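Side-chain contacts in transcriptional repressor PadR (Bacillus cereus, PDB 6JYI), which probably binds operator DNA as a dimer through winged helix-turn-helix domains and represses transcription: residues V12-L17 and R82-Q87; F31-T36 and R136-K141; P48-L53 and G57-E62; A130-L135 and A159-Q164. All blocks are in the same frame, centred on the assembly; numbering follows the deposited sequence.

Contact 1: V12-L17 and R82-Q87; sequences VVLGLL and REEFYQ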
loop_
_atom_site.group_PDB
_atom_site.type_symbol
_atom_site.label_atom_id
_atom_site.label_comp_id
_atom_site.label_asym_id
_atom_site.label_seq_id
_atom_site.Cartn_x
_atom_site.Cartn_y
_atom_site.Cartn_z
ATOM N N VAL A 12 -9.362 11.374 4.710
ATOM C CA VAL A 12 -10.060 10.659 3.665
ATOM C C VAL A 12 -11.557 10.981 3.741
ATOM O O VAL A 12 -12.184 11.328 2.725
ATOM C CB VAL A 12 -9.884 9.110 3.732
ATOM C CG1 VAL A 12 -10.730 8.460 2.679
ATOM C CG2 VAL A 12 -8.398 8.664 3.603
ATOM N N VAL A 13 -12.113 10.882 4.949
ATOM C CA VAL A 13 -13.527 11.158 5.177
ATOM C C VAL A 13 -13.844 12.615 4.946
ATOM O O VAL A 13 -14.782 12.930 4.233
ATOM C CB VAL A 13 -13.964 10.715 6.597
ATOM C CG1 VAL A 13 -15.387 11.174 6.893
ATOM C CG2 VAL A 13 -13.811 9.172 6.714
ATOM N N LEU A 14 -13.048 13.523 5.514
ATOM C CA LEU A 14 -13.301 14.974 5.312
ATOM C C LEU A 14 -13.216 15.350 3.872
ATOM O O LEU A 14 -14.078 16.101 3.343
ATOM C CB LEU A 14 -12.340 15.832 6.144
ATOM C CG LEU A 14 -12.553 15.676 7.655
ATOM C CD1 LEU A 14 -11.380 16.322 8.476
ATOM C CD2 LEU A 14 -13.869 16.331 8.067
ATOM N N GLY A 15 -12.198 14.839 3.183
ATOM C CA GLY A 15 -12.133 15.105 1.759
ATOM C C GLY A 15 -13.316 14.651 0.958
ATOM O O GLY A 15 -13.780 15.358 0.046
ATOM N N LEU A 16 -13.831 13.481 1.264
ATOM C CA LEU A 16 -15.009 12.989 0.569
ATOM C C LEU A 16 -16.202 13.925 0.757
ATOM O O LEU A 16 -16.888 14.306 -0.208
ATOM C CB LEU A 16 -15.352 11.592 1.080
ATOM C CG LEU A 16 -14.529 10.442 0.509
ATOM C CD1 LEU A 16 -14.966 9.103 1.192
ATOM C CD2 LEU A 16 -14.687 10.362 -1.020
ATOM N N LEU A 17 -16.368 14.391 1.990
ATOM C CA LEU A 17 -17.480 15.277 2.350
ATOM C C LEU A 17 -17.341 16.711 1.807
ATOM O O LEU A 17 -18.320 17.425 1.695
ATOM C CB LEU A 17 -17.674 15.262 3.876
ATOM C CG LEU A 17 -18.117 13.920 4.444
ATOM C CD1 LEU A 17 -18.188 13.926 6.004
ATOM C CD2 LEU A 17 -19.467 13.519 3.852
ATOM N N ARG A 82 -13.533 21.614 7.216
ATOM C CA ARG A 82 -12.915 22.210 6.031
ATOM C C ARG A 82 -11.489 22.641 6.389
ATOM O O ARG A 82 -10.516 22.383 5.641
ATOM C CB ARG A 82 -13.724 23.379 5.453
ATOM C CG ARG A 82 -15.111 22.972 4.930
ATOM C CD ARG A 82 -15.819 24.049 4.124
ATOM N NE ARG A 82 -16.990 23.473 3.490
ATOM C CZ ARG A 82 -18.185 23.360 4.050
ATOM N NH1 ARG A 82 -18.432 23.863 5.272
ATOM N NH2 ARG A 82 -19.167 22.743 3.386
ATOM N N GLU A 83 -11.357 23.264 7.551
ATOM C CA GLU A 83 -10.074 23.743 7.986
ATOM C C GLU A 83 -9.067 22.599 8.221
ATOM O O GLU A 83 -7.910 22.680 7.796
ATOM C CB GLU A 83 -10.258 24.595 9.248
ATOM C CG GLU A 83 -9.036 25.366 9.590
ATOM C CD GLU A 83 -8.666 26.453 8.563
ATOM O OE1 GLU A 83 -9.552 27.007 7.860
ATOM O OE2 GLU A 83 -7.456 26.757 8.478
ATOM N N GLU A 84 -9.490 21.537 8.906
ATOM C CA GLU A 84 -8.650 20.359 9.078
ATOM C C GLU A 84 -8.271 19.783 7.687
ATOM O O GLU A 84 -7.109 19.476 7.442
ATOM C CB GLU A 84 -9.347 19.275 9.912
ATOM C CG GLU A 84 -8.492 18.025 10.082
ATOM C CD GLU A 84 -9.031 17.011 11.066
ATOM O OE1 GLU A 84 -9.957 17.342 11.856
ATOM O OE2 GLU A 84 -8.480 15.886 11.081
ATOM N N PHE A 85 -9.240 19.645 6.788
ATOM C CA PHE A 85 -8.914 19.112 5.447
ATOM C C PHE A 85 -7.854 19.989 4.745
ATOM O O PHE A 85 -6.830 19.491 4.244
ATOM C CB PHE A 85 -10.124 19.041 4.562
ATOM C CG PHE A 85 -9.802 18.529 3.190
ATOM C CD1 PHE A 85 -9.404 17.211 3.024
ATOM C CD2 PHE A 85 -9.828 19.378 2.101
ATOM C CE1 PHE A 85 -9.055 16.742 1.747
ATOM C CE2 PHE A 85 -9.523 18.885 0.815
ATOM C CZ PHE A 85 -9.131 17.603 0.679
ATOM N N TYR A 86 -8.085 21.300 4.729
ATOM C CA TYR A 86 -7.153 22.181 4.050
ATOM C C TYR A 86 -5.769 22.208 4.712
ATOM O O TYR A 86 -4.762 22.284 4.011
ATOM C CB TYR A 86 -7.702 23.584 3.831
ATOM C CG TYR A 86 -8.594 23.725 2.622
ATOM C CD1 TYR A 86 -8.083 23.588 1.319
ATOM C CD2 TYR A 86 -9.952 23.957 2.756
ATOM C CE1 TYR A 86 -8.903 23.729 0.218
ATOM C CE2 TYR A 86 -10.779 24.098 1.647
ATOM C CZ TYR A 86 -10.263 23.954 0.391
ATOM O OH TYR A 86 -11.051 24.129 -0.717
ATOM N N GLN A 87 -5.718 22.060 6.032
ATOM C CA GLN A 87 -4.437 21.907 6.700
ATOM C C GLN A 87 -3.722 20.630 6.235
ATOM O O GLN A 87 -2.517 20.660 5.941
ATOM C CB GLN A 87 -4.608 21.944 8.219
ATOM C CG GLN A 87 -4.852 23.378 8.783
ATOM C CD GLN A 87 -5.086 23.401 10.306
ATOM O OE1 GLN A 87 -5.140 22.357 10.966
ATOM N NE2 GLN A 87 -5.225 24.598 10.859
#
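The ring of Phe85 is set obliquely against the backbone of helix 8-19 at Gly15, and its CE1 comes to 3.5 Å from Gly15 CA. Because the glycine carries no side chain, the ring can settle directly on the main chain. With CG opposite the backbone N (chi1 179°), the ring is directed from helix 79-89 toward the helix facing it. One residue earlier on each helix, Leu14 and Glu84 run across each other at about a right angle. Leu14 CD1 does the touching, 3.6 Å from Glu84 CD and 3.7 Å from Glu84 CG, so a methyl lies against the flank of an extended acidic chain whose carboxylate forms a salt bridge with Arg10. Between the two pairs, Leu14 CB and Phe85 CB are 4.2 Å apart. No hydrogen bond links the segments. The other subunit also reaches the aromatic ring, where its Phe108 makes an edge-to-face pair with Phe85. The axes of the two segments approach to 9.3 Å at 113°, a steep crossing that joins the first helix of the winged helix-turn-helix domain to the helix following the wing.

Contact 2: F31-T36 and R136-K141; sequences FEDVFT and RLKYEK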
loop_
_atom_site.group_PDB
_atom_site.type_symbol
_atom_site.label_atom_id
_atom_site.label_comp_id
_atom_site.label_asym_id
_atom_site.label_seq_id
_atom_site.Cartn_x
_atom_site.Cartn_y
_atom_site.Cartn_z
ATOM N N PHE A 31 -15.336 4.129 -0.434
ATOM C CA PHE A 31 -14.168 3.487 0.145
ATOM C C PHE A 31 -13.848 2.137 -0.504
ATOM O O PHE A 31 -12.693 1.868 -0.845
ATOM C CB PHE A 31 -14.342 3.260 1.640
ATOM C CG PHE A 31 -13.499 4.144 2.492
ATOM C CD1 PHE A 31 -12.241 3.743 2.853
ATOM C CD2 PHE A 31 -13.959 5.380 2.900
ATOM C CE1 PHE A 31 -11.435 4.510 3.612
ATOM C CE2 PHE A 31 -13.152 6.196 3.694
ATOM C CZ PHE A 31 -11.877 5.746 4.058
ATOM N N GLU A 32 -14.848 1.288 -0.666
ATOM C CA GLU A 32 -14.600 -0.029 -1.218
ATOM C C GLU A 32 -14.251 0.049 -2.695
ATOM O O GLU A 32 -13.481 -0.777 -3.196
ATOM C CB GLU A 32 -15.824 -0.932 -1.126
ATOM C CG GLU A 32 -16.411 -1.150 0.233
ATOM C CD GLU A 32 -17.779 -1.852 0.145
ATOM O OE1 GLU A 32 -18.344 -1.969 -0.978
ATOM O OE2 GLU A 32 -18.292 -2.276 1.206
ATOM N N ASP A 33 -14.869 0.997 -3.393
ATOM C CA ASP A 33 -14.751 1.084 -4.845
ATOM C C ASP A 33 -13.426 1.718 -5.288
ATOM O O ASP A 33 -12.831 1.288 -6.283
ATOM C CB ASP A 33 -15.896 1.945 -5.427
ATOM C CG ASP A 33 -17.232 1.200 -5.545
ATOM O OD1 ASP A 33 -17.322 -0.043 -5.329
ATOM O OD2 ASP A 33 -18.215 1.907 -5.880
ATOM N N VAL A 34 -13.006 2.762 -4.569
ATOM C CA VAL A 34 -11.934 3.660 -4.974
ATOM C C VAL A 34 -10.772 3.588 -3.984
ATOM O O VAL A 34 -9.651 3.236 -4.369
ATOM C CB VAL A 34 -12.444 5.121 -5.035
ATOM C CG1 VAL A 34 -11.312 6.088 -5.173
ATOM C CG2 VAL A 34 -13.475 5.300 -6.146
ATOM N N PHE A 35 -11.025 3.873 -2.706
ATOM C CA PHE A 35 -9.918 4.004 -1.731
ATOM C C PHE A 35 -9.221 2.698 -1.330
ATOM O O PHE A 35 -8.085 2.724 -0.869
ATOM C CB PHE A 35 -10.350 4.810 -0.493
ATOM C CG PHE A 35 -10.597 6.244 -0.773
ATOM C CD1 PHE A 35 -11.805 6.685 -1.222
ATOM C CD2 PHE A 35 -9.614 7.174 -0.618
ATOM C CE1 PHE A 35 -12.032 8.044 -1.481
ATOM C CE2 PHE A 35 -9.873 8.508 -0.899
ATOM C CZ PHE A 35 -11.084 8.916 -1.327
ATOM N N THR A 36 -9.865 1.553 -1.514
ATOM C CA THR A 36 -9.199 0.249 -1.344
ATOM C C THR A 36 -7.917 0.160 -2.231
ATOM O O THR A 36 -7.009 -0.631 -1.950
ATOM C CB THR A 36 -10.192 -0.910 -1.647
ATOM O OG1 THR A 36 -9.610 -2.209 -1.387
ATOM C CG2 THR A 36 -10.607 -0.865 -3.059
ATOM N N ARG A 136 -12.022 1.653 -13.452
ATOM C CA ARG A 136 -12.427 2.618 -14.477
ATOM C C ARG A 136 -13.932 2.971 -14.297
ATOM O O ARG A 136 -14.328 4.130 -14.123
ATOM C CB ARG A 136 -12.106 2.035 -15.882
ATOM C CG ARG A 136 -10.929 0.927 -15.891
ATOM C CD ARG A 136 -10.426 0.497 -17.302
ATOM N NE ARG A 136 -9.293 1.308 -17.794
ATOM C CZ ARG A 136 -8.242 0.847 -18.491
ATOM N NH1 ARG A 136 -8.114 -0.445 -18.790
ATOM N NH2 ARG A 136 -7.282 1.691 -18.877
ATOM N N LEU A 137 -14.751 1.943 -14.289
ATOM C CA LEU A 137 -16.201 2.097 -14.156
ATOM C C LEU A 137 -16.608 2.782 -12.830
ATOM O O LEU A 137 -17.509 3.636 -12.783
ATOM C CB LEU A 137 -16.849 0.734 -14.279
ATOM C CG LEU A 137 -17.154 0.262 -15.720
ATOM C CD1 LEU A 137 -17.995 -0.995 -15.648
ATOM C CD2 LEU A 137 -17.855 1.335 -16.565
ATOM N N LYS A 138 -15.910 2.440 -11.759
ATOM C CA LYS A 138 -16.173 3.080 -10.469
ATOM C C LYS A 138 -15.836 4.579 -10.444
ATOM O O LYS A 138 -16.526 5.340 -9.794
ATOM C CB LYS A 138 -15.434 2.334 -9.374
ATOM C CG LYS A 138 -15.867 0.866 -9.234
ATOM C CD LYS A 138 -17.365 0.710 -9.170
ATOM C CE LYS A 138 -17.775 -0.667 -8.692
ATOM N NZ LYS A 138 -19.206 -0.856 -8.963
ATOM N N TYR A 139 -14.794 5.013 -11.151
ATOM C CA TYR A 139 -14.495 6.462 -11.215
ATOM C C TYR A 139 -15.577 7.224 -11.989
ATOM O O TYR A 139 -15.912 8.336 -11.643
ATOM C CB TYR A 139 -13.112 6.727 -11.821
ATOM C CG TYR A 139 -11.976 6.788 -10.840
ATOM C CD1 TYR A 139 -11.553 5.655 -10.165
ATOM C CD2 TYR A 139 -11.310 7.975 -10.599
ATOM C CE1 TYR A 139 -10.474 5.702 -9.301
ATOM C CE2 TYR A 139 -10.239 8.037 -9.710
ATOM C CZ TYR A 139 -9.827 6.894 -9.073
ATOM O OH TYR A 139 -8.769 6.947 -8.202
ATOM N N GLU A 140 -16.162 6.608 -13.014
ATOM C CA GLU A 140 -17.268 7.233 -13.743
ATOM C C GLU A 140 -18.545 7.354 -12.891
ATOM O O GLU A 140 -19.335 8.270 -13.101
ATOM C CB GLU A 140 -17.549 6.468 -15.049
ATOM C CG GLU A 140 -16.334 6.485 -16.007
ATOM C CD GLU A 140 -16.538 5.674 -17.297
ATOM O OE1 GLU A 140 -17.421 4.778 -17.357
ATOM O OE2 GLU A 140 -15.766 5.946 -18.254
ATOM N N LYS A 141 -18.753 6.414 -11.967
ATOM C CA LYS A 141 -19.844 6.466 -11.001
ATOM C C LYS A 141 -19.602 7.552 -9.928
ATOM O O LYS A 141 -20.475 8.370 -9.648
ATOM C CB LYS A 141 -20.014 5.090 -10.331
ATOM C CG LYS A 141 -21.086 5.044 -9.217
ATOM C CD LYS A 141 -21.258 3.617 -8.621
ATOM C CE LYS A 141 -22.342 3.592 -7.530
ATOM N NZ LYS A 141 -22.335 2.328 -6.730
#
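Here the second helix of the winged helix-turn-helix domain, 24-35, meets the long helix 114-142, part of the C-terminal dimerisation region of PadR-like proteins. The axes of the short segments come within 9.4 Å at 110°, and Asp33 and Lys138 are the facing residues, their CA atoms 6.1 Å apart.

The carboxylate of Asp33 rests on the aliphatic part of Lys138, the two side chains crossing at about a right angle. Asp33 OD1 is 3.5 Å from Lys138 CE, and Asp33 OD2 is 3.6 Å from Lys138 CD. A bend at chi2 (-49°) turns the lysine chain so that its methylenes, not its ammonium group, cover the acid. Lys138 NZ remains 4.2 Å from Asp33 OD1, beyond a salt bridge; Lys141 NZ, on an extended chain, stands equally far from Asp33 OD2. Both positive groups could still stabilise the carboxylate electrostatically, while Trp142 NE1 is hydrogen-bonded to Asp33 OD2. On the neighbouring flank Val34 CG1 approaches the phenol end of Tyr139 obliquely, 4.0 Å from Tyr139 OH and 4.2 Å from Tyr139 CE1. The Tyr139 hydroxyl is hydrogen-bonded to Ser153.

The helix bearing Asp33 widens into a pi-type turn at 31-35, with Thr36 N bonded to Phe31 O. Tyr139 also packs on Leu154 of helix 148-175, Phe31 and Phe35 lie against helix 8-19, and Tyr107 of the second subunit touches Val34 and pairs edge-to-face with Phe35.

Contact 3: P48-L53 and G57-E62; sequences PTLRQL and GKIKKE
Hydrogen bonding across the turn converges on Leu53 O. Lys58 N donates to Leu53 O at 2.9 Å with an N-H...O angle of 150°. A second, weak bond runs from Ile59 N to the same Leu53 O at 3.5 Å. The helix ends in a Schellman motif in which Gly57 takes a positive phi (85°), a conformation that glycine adopts with little strain.

Apolar contacts centre on Ile59. Its CG1 branch lies between the backbone N and the carbonyl carbon (chi1 70°), which brings CD1 against the helix: Ile59 CD1 meets Leu50 CD2 at 3.6 Å and Leu50 O at 3.5 Å. Nearer the backbone, Ile59 CG1 packs 3.8 Å from Leu53 CB. Leu50 and Ile59 cross at about a right angle, as do Leu53 and Lys58, where Leu53 CD2 sits 3.8 Å from Lys58 CG before the bent lysine chain leads away.

Both leucines also face helix 8-19, Leu50 touching Val13 and Leu53 touching Arg10, while Ile59 reaches Leu14 and Leu17. Strand 59-64 then pairs antiparallel with strand 72-77 in the two-stranded wing, so the turn carries the chain from helix 46-55, the likely recognition helix, into that hairpin.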
loop_
_atom_site.group_PDB
_atom_site.type_symbol
_atom_site.label_atom_id
_atom_site.label_comp_id
_atom_site.label_asym_id
_atom_site.label_seq_id
_atom_site.Cartn_x
_atom_site.Cartn_y
_atom_site.Cartn_z
ATOM N N PRO A 48 -16.484 4.612 13.342
ATOM C CA PRO A 48 -15.728 5.226 14.446
ATOM C C PRO A 48 -15.144 6.584 14.091
ATOM O O PRO A 48 -15.193 7.507 14.905
ATOM C CB PRO A 48 -14.605 4.206 14.704
ATOM C CG PRO A 48 -15.303 2.866 14.417
ATOM C CD PRO A 48 -16.186 3.169 13.216
ATOM N N THR A 49 -14.617 6.720 12.878
ATOM C CA THR A 49 -14.058 7.992 12.423
ATOM C C THR A 49 -15.154 9.047 12.248
ATOM O O THR A 49 -14.974 10.197 12.650
ATOM C CB THR A 49 -13.249 7.829 11.117
ATOM O OG1 THR A 49 -12.191 6.915 11.339
ATOM C CG2 THR A 49 -12.621 9.181 10.643
ATOM N N LEU A 50 -16.287 8.658 11.667
ATOM C CA LEU A 50 -17.416 9.559 11.525
ATOM C C LEU A 50 -17.883 10.060 12.902
ATOM O O LEU A 50 -18.056 11.264 13.113
ATOM C CB LEU A 50 -18.563 8.869 10.777
ATOM C CG LEU A 50 -18.340 8.643 9.284
ATOM C CD1 LEU A 50 -19.325 7.615 8.711
ATOM C CD2 LEU A 50 -18.429 9.974 8.556
ATOM N N ARG A 51 -17.987 9.157 13.867
ATOM C CA ARG A 51 -18.495 9.507 15.201
ATOM C C ARG A 51 -17.522 10.473 15.892
ATOM O O ARG A 51 -17.940 11.416 16.558
ATOM C CB ARG A 51 -18.710 8.241 16.049
ATOM C CG ARG A 51 -18.961 8.480 17.558
ATOM C CD ARG A 51 -19.993 9.599 17.914
ATOM N NE ARG A 51 -21.253 9.557 17.162
ATOM C CZ ARG A 51 -22.186 8.606 17.281
ATOM N NH1 ARG A 51 -22.005 7.567 18.102
ATOM N NH2 ARG A 51 -23.307 8.676 16.553
ATOM N N GLN A 52 -16.228 10.254 15.700
ATOM C CA GLN A 52 -15.220 11.111 16.321
ATOM C C GLN A 52 -15.240 12.519 15.706
ATOM O O GLN A 52 -15.166 13.549 16.416
ATOM C CB GLN A 52 -13.835 10.493 16.182
ATOM C CG GLN A 52 -12.711 11.322 16.893
ATOM C CD GLN A 52 -13.002 11.563 18.360
ATOM O OE1 GLN A 52 -13.539 10.687 19.052
ATOM N NE2 GLN A 52 -12.649 12.759 18.860
ATOM N N LEU A 53 -15.363 12.554 14.390
ATOM C CA LEU A 53 -15.408 13.824 13.669
ATOM C C LEU A 53 -16.677 14.581 14.099
ATOM O O LEU A 53 -16.647 15.797 14.264
ATOM C CB LEU A 53 -15.354 13.592 12.158
ATOM C CG LEU A 53 -14.006 13.104 11.626
ATOM C CD1 LEU A 53 -14.176 12.662 10.186
ATOM C CD2 LEU A 53 -12.890 14.212 11.742
ATOM N N GLY A 57 -17.018 18.226 16.146
ATOM C CA GLY A 57 -17.606 19.327 15.404
ATOM C C GLY A 57 -17.073 19.530 14.000
ATOM O O GLY A 57 -17.310 20.570 13.407
ATOM N N LYS A 58 -16.377 18.535 13.465
ATOM C CA LYS A 58 -15.773 18.632 12.118
ATOM C C LYS A 58 -16.799 18.279 11.040
ATOM O O LYS A 58 -16.668 18.687 9.879
ATOM C CB LYS A 58 -14.610 17.689 11.944
ATOM C CG LYS A 58 -13.479 17.780 12.919
ATOM C CD LYS A 58 -12.991 19.154 13.086
ATOM C CE LYS A 58 -11.547 19.092 13.629
ATOM N NZ LYS A 58 -11.491 19.794 14.810
ATOM N N ILE A 59 -17.770 17.456 11.413
ATOM C CA ILE A 59 -18.876 17.114 10.564
ATOM C C ILE A 59 -20.137 17.114 11.416
ATOM O O ILE A 59 -20.044 17.049 12.652
ATOM C CB ILE A 59 -18.651 15.720 9.850
ATOM C CG1 ILE A 59 -18.744 14.549 10.847
ATOM C CG2 ILE A 59 -17.289 15.661 9.129
ATOM C CD1 ILE A 59 -18.565 13.178 10.205
ATOM N N LYS A 60 -21.296 17.125 10.761
ATOM C CA LYS A 60 -22.563 17.041 11.440
ATOM C C LYS A 60 -23.460 16.057 10.714
ATOM O O LYS A 60 -23.464 16.017 9.504
ATOM C CB LYS A 60 -23.226 18.443 11.509
ATOM N N LYS A 61 -24.177 15.233 11.458
ATOM C CA LYS A 61 -25.114 14.278 10.869
ATOM C C LYS A 61 -26.502 14.940 10.901
ATOM O O LYS A 61 -26.930 15.343 11.959
ATOM C CB LYS A 61 -25.109 12.998 11.690
ATOM C CG LYS A 61 -25.889 11.828 11.093
ATOM C CD LYS A 61 -25.677 10.563 11.929
ATOM C CE LYS A 61 -26.822 9.602 11.756
ATOM N NZ LYS A 61 -27.233 8.917 13.032
ATOM N N GLU A 62 -27.155 15.083 9.747
ATOM C CA GLU A 62 -28.465 15.758 9.632
ATOM C C GLU A 62 -29.504 14.901 8.927
ATOM O O GLU A 62 -29.185 14.103 8.040
ATOM C CB GLU A 62 -28.309 17.057 8.829
ATOM C CG GLU A 62 -27.653 18.196 9.617
ATOM C CD GLU A 62 -26.460 18.825 8.898
#

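Contact 4: A130-L135 and A159-Q164; sequences AYIADL and ASYSAQ
Over one face of the Tyr161 ring, displaced toward its rim, stands Tyr131 CD2, 3.8 Å from Tyr161 CZ. Gln164 OE1 lies in the plane of the Tyr161 ring at its edge. The two aromatic planes are inclined at 44° with centroids 5.4 Å apart, an oblique pairing in which Tyr131 CB also comes to 3.8 Å from Tyr161 CE2. His37 serves both tyrosines: its ND1 is hydrogen-bonded with Tyr161 OH, and its ring meets that of Tyr131 edge-to-face. Helices 114-142 and 148-175 run nearly antiparallel here, the axes of the two segments at 155° and 9.8 Å apart at closest approach; they form the helical hairpin of the C-terminal dimerisation region, and 159-164 falls in a predicted coiled coil. Beside the rings, Ile132 and Tyr161 lie alongside each other, pointing opposite ways, with Ile132 CG1 3.6 Å from Tyr161 CB. An extended chi2 (170°) carries Ile132 CD1 past Tyr161 CB to within 3.2 Å of Ser162 OG, a close approach of a methyl to a hydroxyl that is hydrogen-bonded to Ile158 O. Toward the second subunit, Ser160 OG bonds to Ser160 OG of that chain, and Ala163 packs on its counterpart there.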
loop_
_atom_site.group_PDB
_atom_site.type_symbol
_atom_site.label_atom_id
_atom_site.label_comp_id
_atom_site.label_asym_id
_atom_site.label_seq_id
_atom_site.Cartn_x
_atom_site.Cartn_y
_atom_site.Cartn_z
ATOM N N ALA A 130 -8.873 -8.015 -12.519
ATOM C CA ALA A 130 -10.209 -7.625 -12.035
ATOM C C ALA A 130 -10.238 -6.166 -11.520
ATOM O O ALA A 130 -11.107 -5.384 -11.943
ATOM C CB ALA A 130 -10.683 -8.586 -10.955
ATOM N N TYR A 131 -9.274 -5.805 -10.668
ATOM C CA TYR A 131 -9.145 -4.417 -10.137
ATOM C C TYR A 131 -9.059 -3.401 -11.265
ATOM O O TYR A 131 -9.683 -2.331 -11.209
ATOM C CB TYR A 131 -7.880 -4.193 -9.324
ATOM C CG TYR A 131 -7.640 -5.010 -8.071
ATOM C CD1 TYR A 131 -8.674 -5.563 -7.325
ATOM C CD2 TYR A 131 -6.335 -5.169 -7.607
ATOM C CE1 TYR A 131 -8.394 -6.311 -6.159
ATOM C CE2 TYR A 131 -6.039 -5.904 -6.467
ATOM C CZ TYR A 131 -7.062 -6.482 -5.747
ATOM O OH TYR A 131 -6.718 -7.203 -4.612
ATOM N N ILE A 132 -8.265 -3.726 -12.280
ATOM C CA ILE A 132 -8.090 -2.844 -13.416
ATOM C C ILE A 132 -9.470 -2.564 -13.982
ATOM O O ILE A 132 -9.911 -1.416 -13.922
ATOM C CB ILE A 132 -7.109 -3.418 -14.467
ATOM C CG1 ILE A 132 -5.660 -3.291 -13.948
ATOM C CG2 ILE A 132 -7.223 -2.676 -15.779
ATOM C CD1 ILE A 132 -4.600 -4.048 -14.811
ATOM N N ALA A 133 -10.145 -3.615 -14.474
ATOM C CA ALA A 133 -11.540 -3.533 -14.977
ATOM C C ALA A 133 -12.524 -2.819 -14.033
ATOM O O ALA A 133 -13.298 -1.978 -14.454
ATOM C CB ALA A 133 -12.067 -4.939 -15.310
ATOM N N ASP A 134 -12.514 -3.155 -12.759
ATOM C CA ASP A 134 -13.447 -2.529 -11.823
ATOM C C ASP A 134 -13.276 -0.986 -11.867
ATOM O O ASP A 134 -14.202 -0.240 -12.216
ATOM C CB ASP A 134 -13.190 -3.071 -10.402
ATOM C CG ASP A 134 -14.440 -3.058 -9.517
ATOM O OD1 ASP A 134 -15.531 -3.513 -9.968
ATOM O OD2 ASP A 134 -14.315 -2.596 -8.358
ATOM N N LEU A 135 -12.043 -0.558 -11.620
ATOM C CA LEU A 135 -11.709 0.799 -11.216
ATOM C C LEU A 135 -12.211 1.877 -12.163
ATOM O O LEU A 135 -12.761 2.873 -11.737
ATOM C CB LEU A 135 -10.192 0.909 -11.041
ATOM C CG LEU A 135 -9.627 1.992 -10.139
ATOM C CD1 LEU A 135 -10.397 2.057 -8.810
ATOM C CD2 LEU A 135 -8.151 1.728 -9.916
ATOM N N ALA A 159 -1.803 2.082 -14.409
ATOM C CA ALA A 159 -0.465 1.937 -15.027
ATOM C C ALA A 159 0.338 0.949 -14.197
ATOM O O ALA A 159 0.953 0.018 -14.713
ATOM C CB ALA A 159 0.251 3.269 -15.103
ATOM N N SER A 160 0.251 1.113 -12.885
ATOM C CA SER A 160 0.986 0.281 -11.971
ATOM C C SER A 160 0.483 -1.167 -11.945
ATOM O O SER A 160 1.252 -2.098 -12.118
ATOM C CB SER A 160 0.936 0.928 -10.584
ATOM O OG SER A 160 1.412 0.019 -9.626
ATOM N N TYR A 161 -0.819 -1.359 -11.789
ATOM C CA TYR A 161 -1.399 -2.687 -11.873
ATOM C C TYR A 161 -1.111 -3.413 -13.175
ATOM O O TYR A 161 -0.865 -4.637 -13.177
ATOM C CB TYR A 161 -2.910 -2.632 -11.703
ATOM C CG TYR A 161 -3.427 -2.354 -10.308
ATOM C CD1 TYR A 161 -2.745 -2.770 -9.180
ATOM C CD2 TYR A 161 -4.657 -1.735 -10.131
ATOM C CE1 TYR A 161 -3.254 -2.527 -7.903
ATOM C CE2 TYR A 161 -5.170 -1.498 -8.897
ATOM C CZ TYR A 161 -4.479 -1.892 -7.776
ATOM O OH TYR A 161 -5.035 -1.650 -6.540
ATOM N N SER A 162 -1.200 -2.697 -14.292
ATOM C CA SER A 162 -0.982 -3.317 -15.586
ATOM C C SER A 162 0.469 -3.774 -15.738
ATOM O O SER A 162 0.746 -4.813 -16.349
ATOM C CB SER A 162 -1.386 -2.378 -16.727
ATOM O OG SER A 162 -2.785 -2.113 -16.651
ATOM N N ALA A 163 1.389 -3.018 -15.166
ATOM C CA ALA A 163 2.799 -3.344 -15.268
ATOM C C ALA A 163 3.073 -4.530 -14.371
ATOM O O ALA A 163 3.824 -5.435 -14.752
ATOM C CB ALA A 163 3.649 -2.151 -14.888
ATOM N N GLN A 164 2.438 -4.566 -13.199
ATOM C CA GLN A 164 2.539 -5.762 -12.326
ATOM C C GLN A 164 2.030 -7.018 -13.022
ATOM O O GLN A 164 2.685 -8.039 -12.980
ATOM C CB GLN A 164 1.764 -5.574 -11.035
ATOM C CG GLN A 164 2.394 -4.536 -10.116
ATOM C CD GLN A 164 1.447 -4.084 -9.045
ATOM O OE1 GLN A 164 0.585 -4.850 -8.618
ATOM N NE2 GLN A 164 1.556 -2.831 -8.630
#

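Overall arrangement
Contacts 1 and 3 lie in the winged helix-turn-helix domain, their centres 12 Å apart. Contacts 1 and 2, 19 Å apart, meet where Val12 and Leu16 pack on Phe31 and Phe35, joining helices 8-19 and 24-35. Contact 2 connects this domain to the C-terminal helices, and contact 4, whose centre is 12 Å from that of contact 2, shares helix 114-142 with it. Contacts 3 and 4 are the most separated, at 33 Å between centres. Along the chain, contact 3 falls between the segments of contact 1 and also between those of contact 2; contact 2 interleaves with contacts 1 and 4. Contacts 1, 2 and 4 all reach the second subunit, consistent with DNA-binding domains positioned by the dimer.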